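Local coordinates for Non-structural maintenance of chromosomes element 1 homolog (Xenopus laevis, PDB 7DG2), which probably acts as a RING-type E3 ubiquitin ligase together with a MAGE partner, as a subunit of the SMC5-SMC6 complex in DNA repair, at residues 78-83 with 166-171; 148-153 with 160-165; 20-25 with 74-79. One frame throughout, in Å; residues are numbered along the deposited sequence.

Contact 1. Residues 78-83 with 166-171; sequences ALVNRV and IMELEH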
ATOM      1  N   ALA A  78       3.717  -9.931   9.421  1.00 15.97           N
ATOM      2  CA  ALA A  78       3.217  -9.533   8.110  1.00 16.05           C
ATOM      3  C   ALA A  78       1.711  -9.728   8.028  1.00 15.52           C
ATOM      4  O   ALA A  78       1.177 -10.724   8.526  1.00 14.47           O
ATOM      5  CB  ALA A  78       3.887 -10.325   6.981  1.00 15.39           C
ATOM      6  N   LEU A  79       1.034  -8.779   7.377  1.00 14.29           N
ATOM      7  CA  LEU A  79      -0.385  -8.900   7.067  1.00 13.42           C
ATOM      8  C   LEU A  79      -0.496  -9.643   5.741  1.00 13.51           C
ATOM      9  O   LEU A  79      -0.061  -9.130   4.703  1.00 15.09           O
ATOM     10  CB  LEU A  79      -1.040  -7.520   6.976  1.00 14.90           C
ATOM     11  CG  LEU A  79      -2.534  -7.555   6.627  1.00 14.67           C
ATOM     12  CD1 LEU A  79      -3.340  -8.263   7.738  1.00 15.74           C
ATOM     13  CD2 LEU A  79      -3.050  -6.128   6.418  1.00 17.59           C
ATOM     14  N   VAL A  80      -1.047 -10.854   5.773  1.00 13.84           N
ATOM     15  CA  VAL A  80      -1.046 -11.712   4.593  1.00 16.08           C
ATOM     16  C   VAL A  80      -2.475 -12.085   4.213  1.00 15.94           C
ATOM     17  O   VAL A  80      -3.374 -12.183   5.053  1.00 18.02           O
ATOM     18  CB  VAL A  80      -0.177 -12.979   4.802  1.00 16.27           C
ATOM     19  CG1 VAL A  80       1.267 -12.576   5.045  1.00 16.44           C
ATOM     20  CG2 VAL A  80      -0.684 -13.828   5.955  1.00 18.59           C
ATOM     21  N   ASN A  81      -2.673 -12.272   2.915  1.00 14.36           N
ATOM     22  CA  ASN A  81      -3.912 -12.806   2.394  1.00 15.85           C
ATOM     23  C   ASN A  81      -3.896 -14.327   2.486  1.00 16.93           C
ATOM     24  O   ASN A  81      -2.845 -14.963   2.389  1.00 19.85           O
ATOM     25  CB  ASN A  81      -4.091 -12.361   0.948  1.00 13.73           C
ATOM     26  CG  ASN A  81      -5.349 -12.898   0.344  1.00 17.68           C
ATOM     27  OD1 ASN A  81      -6.402 -12.862   0.974  1.00 18.78           O
ATOM     28  ND2 ASN A  81      -5.251 -13.427  -0.871  1.00 16.35           N
ATOM     29  N   ARG A  82      -5.073 -14.917   2.679  1.00 16.49           N
ATOM     30  CA  ARG A  82      -5.135 -16.349   2.941  1.00 18.17           C
ATOM     31  C   ARG A  82      -6.136 -17.076   2.048  1.00 21.41           C
ATOM     32  O   ARG A  82      -6.477 -18.228   2.335  1.00 26.85           O
ATOM     33  CB  ARG A  82      -5.436 -16.597   4.424  1.00 18.04           C
ATOM     34  CG  ARG A  82      -4.168 -16.520   5.309  1.00 27.88           C
ATOM     35  CD  ARG A  82      -3.274 -17.715   4.972  1.00 29.07           C
ATOM     36  NE  ARG A  82      -1.880 -17.664   5.433  1.00 29.98           N
ATOM     37  CZ  ARG A  82      -0.849 -17.264   4.681  1.00 28.96           C
ATOM     38  NH1 ARG A  82      -1.047 -16.829   3.434  1.00 18.94           N
ATOM     39  NH2 ARG A  82       0.390 -17.303   5.177  1.00 26.70           N
ATOM     40  N   VAL A  83      -6.598 -16.462   0.956  1.00 16.35           N
ATOM     41  CA  VAL A  83      -7.565 -17.123   0.083  1.00 18.84           C
ATOM     42  C   VAL A  83      -7.281 -16.792  -1.376  1.00 20.99           C
ATOM     43  O   VAL A  83      -6.773 -15.717  -1.715  1.00 18.62           O
ATOM     44  CB  VAL A  83      -9.023 -16.751   0.458  1.00 20.17           C
ATOM     45  CG1 VAL A  83      -9.330 -15.318   0.055  1.00 19.11           C
ATOM     46  CG2 VAL A  83     -10.010 -17.724  -0.171  1.00 22.70           C
ATOM     47  N   ILE A 166       7.705 -15.161   1.365  1.00 17.11           N
ATOM     48  CA  ILE A 166       7.719 -16.515   1.911  1.00 17.89           C
ATOM     49  C   ILE A 166       6.597 -16.699   2.932  1.00 17.36           C
ATOM     50  O   ILE A 166       5.917 -17.735   2.953  1.00 20.25           O
ATOM     51  CB  ILE A 166       9.099 -16.820   2.521  1.00 16.94           C
ATOM     52  CG1 ILE A 166      10.183 -16.614   1.467  1.00 17.95           C
ATOM     53  CG2 ILE A 166       9.115 -18.225   3.111  1.00 21.26           C
ATOM     54  CD1 ILE A 166      11.620 -16.581   2.049  1.00 19.56           C
ATOM     55  N   MET A 167       6.374 -15.695   3.782  1.00 18.05           N
ATOM     56  CA  MET A 167       5.326 -15.803   4.793  1.00 19.48           C
ATOM     57  C   MET A 167       3.957 -15.959   4.149  1.00 21.19           C
ATOM     58  O   MET A 167       3.167 -16.826   4.544  1.00 20.79           O
ATOM     59  CB  MET A 167       5.364 -14.587   5.715  1.00 17.75           C
ATOM     60  CG  MET A 167       6.567 -14.592   6.677  1.00 17.99           C
ATOM     61  SD  MET A 167       6.763 -13.106   7.670  1.00 20.74           S
ATOM     62  CE  MET A 167       5.321 -13.210   8.743  1.00 21.61           C
ATOM     63  N   GLU A 168       3.667 -15.156   3.122  1.00 16.19           N
ATOM     64  CA  GLU A 168       2.343 -15.252   2.512  1.00 17.01           C
ATOM     65  C   GLU A 168       2.200 -16.495   1.636  1.00 17.19           C
ATOM     66  O   GLU A 168       1.128 -17.116   1.602  1.00 17.87           O
ATOM     67  CB  GLU A 168       2.045 -14.005   1.690  1.00 14.87           C
ATOM     68  CG  GLU A 168       0.603 -13.990   1.193  1.00 17.14           C
ATOM     69  CD  GLU A 168       0.239 -12.668   0.569  1.00 19.05           C
ATOM     70  OE1 GLU A 168       0.532 -12.478  -0.633  1.00 18.12           O
ATOM     71  OE2 GLU A 168      -0.308 -11.813   1.296  1.00 19.79           O
ATOM     72  N   LEU A 169       3.255 -16.868   0.913  1.00 17.37           N
ATOM     73  CA  LEU A 169       3.182 -17.932  -0.084  1.00 18.95           C
ATOM     74  C   LEU A 169       3.702 -19.274   0.421  1.00 20.35           C
ATOM     75  O   LEU A 169       3.845 -20.199  -0.384  1.00 22.19           O
ATOM     76  CB  LEU A 169       3.953 -17.537  -1.350  1.00 16.76           C
ATOM     77  CG  LEU A 169       3.385 -16.345  -2.131  1.00 21.21           C
ATOM     78  CD1 LEU A 169       4.110 -16.197  -3.468  1.00 21.34           C
ATOM     79  CD2 LEU A 169       1.931 -16.531  -2.376  1.00 21.16           C
ATOM     80  N   GLU A 170       3.967 -19.399   1.726  1.00 21.41           N
ATOM     81  CA  GLU A 170       4.536 -20.625   2.296  1.00 24.17           C
ATOM     82  C   GLU A 170       3.795 -21.872   1.828  1.00 26.55           C
ATOM     83  O   GLU A 170       4.403 -22.820   1.319  1.00 26.46           O
ATOM     84  CB  GLU A 170       4.512 -20.521   3.829  1.00 26.99           C
ATOM     85  CG  GLU A 170       4.829 -21.809   4.595  1.00 34.75           C
ATOM     86  CD  GLU A 170       6.322 -22.068   4.725  1.00 37.99           C
ATOM     87  OE1 GLU A 170       6.723 -23.255   4.763  1.00 34.73           O
ATOM     88  OE2 GLU A 170       7.096 -21.087   4.799  1.00 36.87           O
ATOM     89  N   HIS A 171       2.474 -21.893   1.989  1.00 25.68           N
ATOM     90  CA  HIS A 171       1.732 -23.098   1.658  1.00 28.19           C
ATOM     91  C   HIS A 171       1.466 -23.204   0.170  1.00 27.88           C
ATOM     92  O   HIS A 171       1.439 -24.314  -0.374  1.00 28.11           O
ATOM     93  CB  HIS A 171       0.444 -23.130   2.474  1.00 30.12           C
ATOM     94  CG  HIS A 171       0.701 -23.040   3.943  1.00 34.98           C
ATOM     95  ND1 HIS A 171       0.793 -21.836   4.609  1.00 39.45           N
ATOM     96  CD2 HIS A 171       0.973 -24.000   4.859  1.00 36.31           C
ATOM     97  CE1 HIS A 171       1.070 -22.061   5.881  1.00 39.41           C
ATOM     98  NE2 HIS A 171       1.185 -23.366   6.058  1.00 40.32           N
TER
HETATM   99  O   HOH W   1       1.232  -9.663   2.281  1.00 21.21           O

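Contact 2. Residues 148-153 with 160-165; sequences QEKWLI and TLHTRC. With ACT (acetate ion), chain D.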
ATOM      1  N   GLN A 148      10.546  -2.640  -4.104  1.00 18.57           N
ATOM      2  CA  GLN A 148       9.897  -1.587  -3.327  1.00 21.67           C
ATOM      3  C   GLN A 148       8.705  -2.126  -2.545  1.00 22.58           C
ATOM      4  O   GLN A 148       8.486  -1.738  -1.390  1.00 22.39           O
ATOM      5  CB  GLN A 148       9.470  -0.455  -4.260  1.00 22.80           C
ATOM      6  CG  GLN A 148       8.478   0.529  -3.653  1.00 32.20           C
ATOM      7  CD  GLN A 148       9.116   1.433  -2.623  1.00 36.26           C
ATOM      8  OE1 GLN A 148      10.338   1.601  -2.600  1.00 43.10           O
ATOM      9  NE2 GLN A 148       8.290   2.015  -1.748  1.00 40.29           N
ATOM     10  N   GLU A 149       7.921  -3.022  -3.152  1.00 19.22           N
ATOM     11  CA  GLU A 149       6.749  -3.583  -2.482  1.00 20.40           C
ATOM     12  C   GLU A 149       7.075  -4.769  -1.576  1.00 19.62           C
ATOM     13  O   GLU A 149       6.150  -5.385  -1.033  1.00 21.48           O
ATOM     14  CB  GLU A 149       5.702  -4.006  -3.516  1.00 20.23           C
ATOM     15  CG  GLU A 149       5.278  -2.885  -4.437  1.00 22.79           C
ATOM     16  CD  GLU A 149       4.609  -1.741  -3.700  1.00 35.70           C
ATOM     17  OE1 GLU A 149       3.640  -2.010  -2.956  1.00 35.91           O
ATOM     18  OE2 GLU A 149       5.060  -0.586  -3.867  1.00 32.77           O
ATOM     19  N   LYS A 150       8.351  -5.114  -1.422  1.00 17.25           N
ATOM     20  CA  LYS A 150       8.795  -6.190  -0.535  1.00 16.49           C
ATOM     21  C   LYS A 150       8.240  -7.552  -0.955  1.00 17.41           C
ATOM     22  O   LYS A 150       7.878  -8.379  -0.119  1.00 17.42           O
ATOM     23  CB  LYS A 150       8.449  -5.871   0.925  1.00 19.23           C
ATOM     24  CG  LYS A 150       9.226  -4.680   1.436  1.00 23.47           C
ATOM     25  CD  LYS A 150       8.736  -4.273   2.813  1.00 29.06           C
ATOM     26  CE  LYS A 150       9.795  -3.480   3.558  1.00 37.81           C
ATOM     27  NZ  LYS A 150      10.616  -2.645   2.648  1.00 38.36           N
ATOM     28  N   TRP A 151       8.197  -7.811  -2.266  1.00 16.29           N
ATOM     29  CA  TRP A 151       8.005  -9.174  -2.752  1.00 13.66           C
ATOM     30  C   TRP A 151       9.334  -9.839  -3.063  1.00 17.82           C
ATOM     31  O   TRP A 151       9.493 -11.039  -2.828  1.00 16.93           O
ATOM     32  CB  TRP A 151       7.115  -9.207  -4.010  1.00 14.97           C
ATOM     33  CG  TRP A 151       5.756  -8.660  -3.710  1.00 14.87           C
ATOM     34  CD1 TRP A 151       5.174  -7.543  -4.259  1.00 17.26           C
ATOM     35  CD2 TRP A 151       4.836  -9.165  -2.738  1.00 14.68           C
ATOM     36  NE1 TRP A 151       3.931  -7.337  -3.689  1.00 15.26           N
ATOM     37  CE2 TRP A 151       3.703  -8.316  -2.753  1.00 13.94           C
ATOM     38  CE3 TRP A 151       4.855 -10.251  -1.855  1.00 14.51           C
ATOM     39  CZ2 TRP A 151       2.595  -8.526  -1.917  1.00 16.04           C
ATOM     40  CZ3 TRP A 151       3.750 -10.455  -1.014  1.00 16.81           C
ATOM     41  CH2 TRP A 151       2.634  -9.598  -1.061  1.00 17.72           C
ATOM     42  N   LEU A 152      10.298  -9.066  -3.527  1.00 15.97           N
ATOM     43  CA  LEU A 152      11.650  -9.554  -3.751  1.00 15.90           C
ATOM     44  C   LEU A 152      12.615  -8.746  -2.899  1.00 18.18           C
ATOM     45  O   LEU A 152      12.331  -7.616  -2.496  1.00 17.78           O
ATOM     46  CB  LEU A 152      12.049  -9.442  -5.232  1.00 16.07           C
ATOM     47  CG  LEU A 152      11.256 -10.256  -6.253  1.00 16.65           C
ATOM     48  CD1 LEU A 152      11.788 -10.010  -7.658  1.00 16.87           C
ATOM     49  CD2 LEU A 152      11.284 -11.735  -5.902  1.00 16.10           C
ATOM     50  N   ILE A 153      13.762  -9.355  -2.617  1.00 17.41           N
ATOM     51  CA  ILE A 153      14.910  -8.698  -2.006  1.00 20.23           C
ATOM     52  C   ILE A 153      15.993  -8.686  -3.065  1.00 23.03           C
ATOM     53  O   ILE A 153      16.247  -9.723  -3.685  1.00 21.70           O
ATOM     54  CB  ILE A 153      15.410  -9.467  -0.771  1.00 22.92           C
ATOM     55  CG1 ILE A 153      14.581  -9.150   0.457  1.00 28.52           C
ATOM     56  CG2 ILE A 153      16.890  -9.181  -0.517  1.00 29.59           C
ATOM     57  CD1 ILE A 153      15.071  -9.925   1.633  1.00 35.09           C
ATOM     58  N   THR A 160      16.147 -12.564  -4.385  1.00 15.62           N
ATOM     59  CA  THR A 160      15.509 -13.686  -3.720  1.00 15.45           C
ATOM     60  C   THR A 160      14.124 -13.237  -3.255  1.00 16.60           C
ATOM     61  O   THR A 160      13.751 -12.066  -3.385  1.00 15.89           O
ATOM     62  CB  THR A 160      16.370 -14.210  -2.548  1.00 15.01           C
ATOM     63  OG1 THR A 160      15.839 -15.460  -2.072  1.00 16.54           O
ATOM     64  CG2 THR A 160      16.399 -13.195  -1.414  1.00 18.48           C
ATOM     65  N   LEU A 161      13.344 -14.182  -2.749  1.00 15.51           N
ATOM     66  CA  LEU A 161      12.030 -13.847  -2.216  1.00 15.62           C
ATOM     67  C   LEU A 161      12.185 -13.077  -0.913  1.00 17.78           C
ATOM     68  O   LEU A 161      13.015 -13.425  -0.070  1.00 16.89           O
ATOM     69  CB  LEU A 161      11.212 -15.112  -1.959  1.00 15.33           C
ATOM     70  CG  LEU A 161      10.907 -16.019  -3.137  1.00 15.70           C
ATOM     71  CD1 LEU A 161       9.977 -17.123  -2.679  1.00 20.09           C
ATOM     72  CD2 LEU A 161      10.290 -15.225  -4.274  1.00 18.78           C
ATOM     73  N   HIS A 162      11.385 -12.024  -0.747  1.00 14.96           N
ATOM     74  CA  HIS A 162      11.353 -11.317   0.530  1.00 17.50           C
ATOM     75  C   HIS A 162      10.750 -12.213   1.607  1.00 14.45           C
ATOM     76  O   HIS A 162       9.952 -13.109   1.320  1.00 16.17           O
ATOM     77  CB  HIS A 162      10.529 -10.020   0.392  1.00 17.08           C
ATOM     78  CG  HIS A 162      10.773  -9.019   1.485  1.00 19.00           C
ATOM     79  ND1 HIS A 162      10.231  -9.141   2.750  1.00 18.02           N
ATOM     80  CD2 HIS A 162      11.498  -7.877   1.496  1.00 22.78           C
ATOM     81  CE1 HIS A 162      10.621  -8.122   3.494  1.00 18.49           C
ATOM     82  NE2 HIS A 162      11.399  -7.346   2.760  1.00 22.45           N
ATOM     83  N   THR A 163      11.129 -11.963   2.867  1.00 14.97           N
ATOM     84  CA  THR A 163      10.460 -12.645   3.974  1.00 16.36           C
ATOM     85  C   THR A 163       8.942 -12.528   3.861  1.00 16.52           C
ATOM     86  O   THR A 163       8.218 -13.498   4.092  1.00 16.20           O
ATOM     87  CB  THR A 163      10.944 -12.070   5.304  1.00 17.68           C
ATOM     88  OG1 THR A 163      12.364 -12.230   5.389  1.00 17.86           O
ATOM     89  CG2 THR A 163      10.281 -12.792   6.472  1.00 17.80           C
ATOM     90  N   ARG A 164       8.450 -11.348   3.483  1.00 17.24           N
ATOM     91  CA  ARG A 164       7.009 -11.163   3.310  1.00 17.00           C
ATOM     92  C   ARG A 164       6.437 -12.155   2.311  1.00 16.08           C
ATOM     93  O   ARG A 164       5.354 -12.717   2.520  1.00 16.56           O
ATOM     94  CB  ARG A 164       6.718  -9.743   2.837  1.00 17.49           C
ATOM     95  CG  ARG A 164       5.208  -9.480   2.700  1.00 17.80           C
ATOM     96  CD  ARG A 164       4.933  -8.379   1.701  1.00 21.63           C
ATOM     97  NE  ARG A 164       3.528  -7.965   1.676  1.00 16.60           N
ATOM     98  CZ  ARG A 164       3.125  -6.828   1.120  1.00 19.78           C
ATOM     99  NH1 ARG A 164       4.008  -6.009   0.572  1.00 18.45           N
ATOM    100  NH2 ARG A 164       1.844  -6.494   1.123  1.00 20.27           N
ATOM    101  N   CYS A 165       7.155 -12.378   1.207  1.00 14.06           N
ATOM    102  CA  CYS A 165       6.673 -13.286   0.179  1.00 15.63           C
ATOM    103  C   CYS A 165       6.641 -14.725   0.683  1.00 16.22           C
ATOM    104  O   CYS A 165       5.667 -15.447   0.460  1.00 17.46           O
ATOM    105  CB  CYS A 165       7.563 -13.159  -1.051  1.00 15.90           C
ATOM    106  SG  CYS A 165       6.932 -14.084  -2.466  1.00 20.90           S
TER
HETATM  107  C   ACT D 301       2.644  -2.908   0.416  1.00 35.73           C
HETATM  108  O   ACT D 301       2.782  -3.622  -0.639  1.00 31.92           O
HETATM  109  OXT ACT D 301       1.628  -2.796   1.174  1.00 32.28           O
HETATM  110  CH3 ACT D 301       3.914  -2.078   0.829  1.00 35.16           C

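Contact 3. Residues 20-25 with 74-79; sequences IMEGSA and LTYYAL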
ATOM      1  N   ILE A  20       4.906  -5.659   5.955  1.00 12.74           N
ATOM      2  CA  ILE A  20       5.715  -6.463   6.862  1.00 13.43           C
ATOM      3  C   ILE A  20       6.537  -5.520   7.732  1.00 17.83           C
ATOM      4  O   ILE A  20       6.945  -4.443   7.285  1.00 18.11           O
ATOM      5  CB  ILE A  20       6.613  -7.438   6.066  1.00 15.80           C
ATOM      6  CG1 ILE A  20       7.483  -8.265   7.016  1.00 17.25           C
ATOM      7  CG2 ILE A  20       7.471  -6.666   5.083  1.00 17.44           C
ATOM      8  CD1 ILE A  20       8.095  -9.524   6.341  1.00 17.79           C
ATOM      9  N   MET A  21       6.749  -5.906   8.989  1.00 18.61           N
ATOM     10  CA  MET A  21       7.520  -5.102   9.930  1.00 18.40           C
ATOM     11  C   MET A  21       8.347  -6.015  10.824  1.00 18.09           C
ATOM     12  O   MET A  21       7.879  -7.081  11.222  1.00 17.10           O
ATOM     13  CB  MET A  21       6.606  -4.218  10.804  1.00 17.43           C
ATOM     14  CG  MET A  21       5.774  -3.199  10.016  1.00 22.56           C
ATOM     15  SD  MET A  21       4.829  -2.125  11.123  1.00 26.66           S
ATOM     16  CE  MET A  21       6.074  -1.927  12.421  1.00 13.89           C
ATOM     17  N   GLU A  22       9.562  -5.576  11.163  1.00 19.47           N
ATOM     18  CA  GLU A  22      10.422  -6.339  12.063  1.00 22.26           C
ATOM     19  C   GLU A  22       9.912  -6.254  13.508  1.00 22.05           C
ATOM     20  O   GLU A  22       9.251  -5.290  13.904  1.00 19.63           O
ATOM     21  CB  GLU A  22      11.859  -5.822  11.953  1.00 25.84           C
ATOM     22  CG  GLU A  22      12.909  -6.608  12.717  1.00 25.70           C
ATOM     23  CD  GLU A  22      13.079  -6.100  14.133  1.00 28.51           C
ATOM     24  OE1 GLU A  22      13.335  -6.920  15.050  1.00 28.27           O
ATOM     25  OE2 GLU A  22      12.924  -4.874  14.320  1.00 30.42           O
ATOM     26  N   GLY A  23      10.253  -7.276  14.304  1.00 20.99           N
ATOM     27  CA  GLY A  23       9.627  -7.444  15.611  1.00 23.11           C
ATOM     28  C   GLY A  23       9.844  -6.282  16.562  1.00 23.20           C
ATOM     29  O   GLY A  23       8.914  -5.861  17.256  1.00 22.41           O
ATOM     30  N   SER A  24      11.069  -5.747  16.620  1.00 24.42           N
ATOM     31  CA  SER A  24      11.311  -4.623  17.525  1.00 26.05           C
ATOM     32  C   SER A  24      10.525  -3.386  17.091  1.00 28.33           C
ATOM     33  O   SER A  24      10.014  -2.638  17.934  1.00 24.61           O
ATOM     34  CB  SER A  24      12.809  -4.323  17.632  1.00 28.70           C
ATOM     35  OG  SER A  24      13.271  -3.521  16.569  1.00 31.17           O
ATOM     36  N   ALA A  25      10.374  -3.174  15.782  1.00 21.01           N
ATOM     37  CA  ALA A  25       9.518  -2.077  15.329  1.00 22.60           C
ATOM     38  C   ALA A  25       8.047  -2.324  15.656  1.00 21.06           C
ATOM     39  O   ALA A  25       7.301  -1.367  15.918  1.00 20.39           O
ATOM     40  CB  ALA A  25       9.690  -1.852  13.826  1.00 23.21           C
ATOM     41  N   LEU A  74      15.867 -12.447  12.367  1.00 29.65           N
ATOM     42  CA  LEU A  74      14.947 -11.571  13.078  1.00 25.58           C
ATOM     43  C   LEU A  74      13.502 -12.039  12.906  1.00 26.60           C
ATOM     44  O   LEU A  74      13.148 -12.707  11.934  1.00 25.07           O
ATOM     45  CB  LEU A  74      15.091 -10.136  12.580  1.00 28.59           C
ATOM     46  CG  LEU A  74      16.476  -9.518  12.721  1.00 30.82           C
ATOM     47  CD1 LEU A  74      16.533  -8.177  12.015  1.00 32.99           C
ATOM     48  CD2 LEU A  74      16.847  -9.385  14.191  1.00 32.70           C
ATOM     49  N   THR A  75      12.668 -11.689  13.884  1.00 24.69           N
ATOM     50  CA  THR A  75      11.237 -11.962  13.804  1.00 25.33           C
ATOM     51  C   THR A  75      10.541 -10.863  13.009  1.00 22.30           C
ATOM     52  O   THR A  75      10.849  -9.679  13.160  1.00 22.12           O
ATOM     53  CB  THR A  75      10.637 -12.075  15.211  1.00 27.42           C
ATOM     54  OG1 THR A  75      11.129 -13.267  15.845  1.00 32.59           O
ATOM     55  CG2 THR A  75       9.111 -12.133  15.171  1.00 22.89           C
ATOM     56  N   TYR A  76       9.626 -11.268  12.128  1.00 18.89           N
ATOM     57  CA  TYR A  76       8.828 -10.345  11.324  1.00 19.81           C
ATOM     58  C   TYR A  76       7.347 -10.634  11.519  1.00 16.66           C
ATOM     59  O   TYR A  76       6.944 -11.784  11.713  1.00 18.79           O
ATOM     60  CB  TYR A  76       9.169 -10.462   9.821  1.00 17.27           C
ATOM     61  CG  TYR A  76      10.534  -9.908   9.494  1.00 20.15           C
ATOM     62  CD1 TYR A  76      11.671 -10.703   9.599  1.00 21.85           C
ATOM     63  CD2 TYR A  76      10.690  -8.584   9.116  1.00 21.37           C
ATOM     64  CE1 TYR A  76      12.921 -10.191   9.323  1.00 24.94           C
ATOM     65  CE2 TYR A  76      11.937  -8.063   8.837  1.00 27.55           C
ATOM     66  CZ  TYR A  76      13.053  -8.877   8.938  1.00 28.65           C
ATOM     67  OH  TYR A  76      14.305  -8.366   8.664  1.00 31.53           O
ATOM     68  N   TYR A  77       6.539  -9.570  11.472  1.00 17.13           N
ATOM     69  CA  TYR A  77       5.090  -9.667  11.409  1.00 15.57           C
ATOM     70  C   TYR A  77       4.640  -9.197  10.033  1.00 16.34           C
ATOM     71  O   TYR A  77       5.138  -8.187   9.527  1.00 15.74           O
ATOM     72  CB  TYR A  77       4.414  -8.803  12.476  1.00 15.68           C
ATOM     73  CG  TYR A  77       4.587  -9.325  13.888  1.00 16.47           C
ATOM     74  CD1 TYR A  77       5.808  -9.217  14.543  1.00 20.52           C
ATOM     75  CD2 TYR A  77       3.525  -9.914  14.563  1.00 20.80           C
ATOM     76  CE1 TYR A  77       5.964  -9.693  15.840  1.00 21.10           C
ATOM     77  CE2 TYR A  77       3.678 -10.379  15.866  1.00 24.72           C
ATOM     78  CZ  TYR A  77       4.900 -10.276  16.486  1.00 23.12           C
ATOM     79  OH  TYR A  77       5.045 -10.747  17.782  1.00 24.66           O
ATOM     80  N   ALA A  78       3.717  -9.931   9.421  1.00 15.97           N
ATOM     81  CA  ALA A  78       3.217  -9.533   8.110  1.00 16.05           C
ATOM     82  C   ALA A  78       1.711  -9.728   8.028  1.00 15.52           C
ATOM     83  O   ALA A  78       1.177 -10.724   8.526  1.00 14.47           O
ATOM     84  CB  ALA A  78       3.887 -10.325   6.981  1.00 15.39           C
ATOM     85  N   LEU A  79       1.034  -8.779   7.377  1.00 14.29           N
ATOM     86  CA  LEU A  79      -0.385  -8.900   7.067  1.00 13.42           C
ATOM     87  C   LEU A  79      -0.496  -9.643   5.741  1.00 13.51           C
ATOM     88  O   LEU A  79      -0.061  -9.130   4.703  1.00 15.09           O
ATOM     89  CB  LEU A  79      -1.040  -7.520   6.976  1.00 14.90           C
ATOM     90  CG  LEU A  79      -2.534  -7.555   6.627  1.00 14.67           C
ATOM     91  CD1 LEU A  79      -3.340  -8.263   7.738  1.00 15.74           C
ATOM     92  CD2 LEU A  79      -3.050  -6.128   6.418  1.00 17.59           C
TER
HETATM   93  O   HOH W   2      13.350  -9.468  15.834  1.00 29.50           O

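Contact 1. Residues 78-83 with 166-171
Glu-168, its CG anti to the backbone N (chi1 -172°) and its chain straight beyond, carries its carboxylate from helix 163-176 to the strand of Asn-81, while Arg-82 bends at chi2 (-68°) and turns its guanidinium back to the helix. The strand is the last of an N-terminal winged-helix domain, and the helix comes directly after hairpin 152-161 of the second. Glu-168 OE2 accepts a nearly straight bond from Asn-81 N (2.9 Å, 168°), which meets it from above the carboxylate plane. A water lies 2.8 Å from both Glu-168 OE2 and Leu-79 O, bridging them. Glu-168 OE1 serves another subunit, accepting from the backbone N of Met-71 and Leu-72 of Nse4, while Asn-81 ND2 donates to Leu-72 O of that chain. The side chains of Val-80 and Glu-168 run antiparallel alongside one another, with Val-80 CG1 3.7 Å from Glu-168 CB. At the other end Met-167 bends its thioether so that CE rests 3.7 Å from Ala-78 CB. The guanidinium, which has Val-80 CG2 over one face, presents its edge to two successive helix carbonyls: Arg-82 NH1 bonds Glu-168 O at 2.9 Å, and Arg-82 NH2, in plane, bonds Met-167 O at 2.9 Å.

Contact 2. Residues 148-153 with 160-165
Trp-151 and Arg-164 face each other as a stacked pair, the guanidinium lying on the six-membered part of the indole with the two planes 21° apart. The cation is off-centre, with Arg-164 CZ 4.0 Å from the centroid of that ring, and Arg-164 CD makes a CH-pi contact over the same ring at 3.9 Å. An extended chain from CG to NE lets the arginine run along the ring before its head group settles over the rim. In the guanidinium plane, Arg-164 NH1 donates to an acetate oxygen, ACT O, at 2.9 Å; the acetate probably comes from the crystallisation liquor.

Beside this pair Lys-150 and His-162 point the same way, and Lys-150 CB sits over the imidazole face, 3.8 Å from its centroid. The Ile-153 side chain lies roughly perpendicular to that of His-162, with Ile-153 CG1 3.5 Å from His-162 CD2. The backbones form the wing hairpin of the second winged-helix domain: Ile-153 and Thr-160 are an antiparallel hydrogen-bonded pair, and His-162 N donates to Trp-151 O at 3.0 Å. Helix 136-148 ends in a Schellman motif at Lys-150, and His-162 starts the next helix as its N-cap, ND1 accepting from Arg-164 N in the ring plane (2.9 Å, 173°). The other ring nitrogen, NE2, bonds a glycerol, probably also from the crystallisation liquor. With ND1 an acceptor, His-162 is probably neutral and protonated at NE2.

Contact 3. Residues 20-25 with 74-79
Met-21 and Tyr-77 exchange backbone bonds, Met-21 N to Tyr-77 O and Tyr-77 N to Met-21 O, both 2.8 Å. They are the hydrogen-bonded pair where strand 20-22 joins the wing hairpin 62-68/75-81 in the three-stranded antiparallel sheet of the first winged-helix domain, with Ile-20/Ala-78 and Glu-22/Tyr-76 as non-hydrogen-bonded pairs on either side. Beyond them Gly-23 N, in the first turn of helix 23-36, gives a more bent bond to Thr-75 O (2.7 Å, 133°). On the face of Ile-20 and Tyr-76, Ile-20 CD1 meets Tyr-76 CB at 3.8 Å, and the phenol OH finds its partner in Asp-72.

Glu-22 is the N-cap of that helix. Its chain bends at chi2 (-89°), bringing the carboxylate back over the helix start. There Glu-22 OE1 accepts from Ser-24 N at 3.0 Å, and the syn lone pair of Glu-22 OE2 takes Ser-24 OG at 2.6 Å; Ala-25 N adds a weak bond to OE2. A water donates to Glu-22 OE1 (2.7 Å) and accepts from Thr-75 N, so the cap is also tied to the strand. With so many donors and a helix N-terminus beside it, Glu-22 is probably held in its anionic form.

Overall arrangement
The three contacts lie 12 to 14 Å apart, centre to centre, within the Nse1 family region. Contact 3 comes first along the chain; contact 1 opens on the same strand, 75-81, sharing Ala-78 and Leu-79, and its closing segment directly follows that of contact 2. Contacts 1 and 2 share helix 163-176, which thus leads from the second wing hairpin to the first domain's sheet. Ile-20 of contact 3 joins the packing, touching Lys-150, His-162 and Arg-164 of contact 2 and Met-167 of contact 1. Contact 3 belongs to the first winged-helix domain, contact 2 to the second; contact 1 and Ile-20 join them. Residues of Nse4 pack on all three, consistent with a composite binding surface.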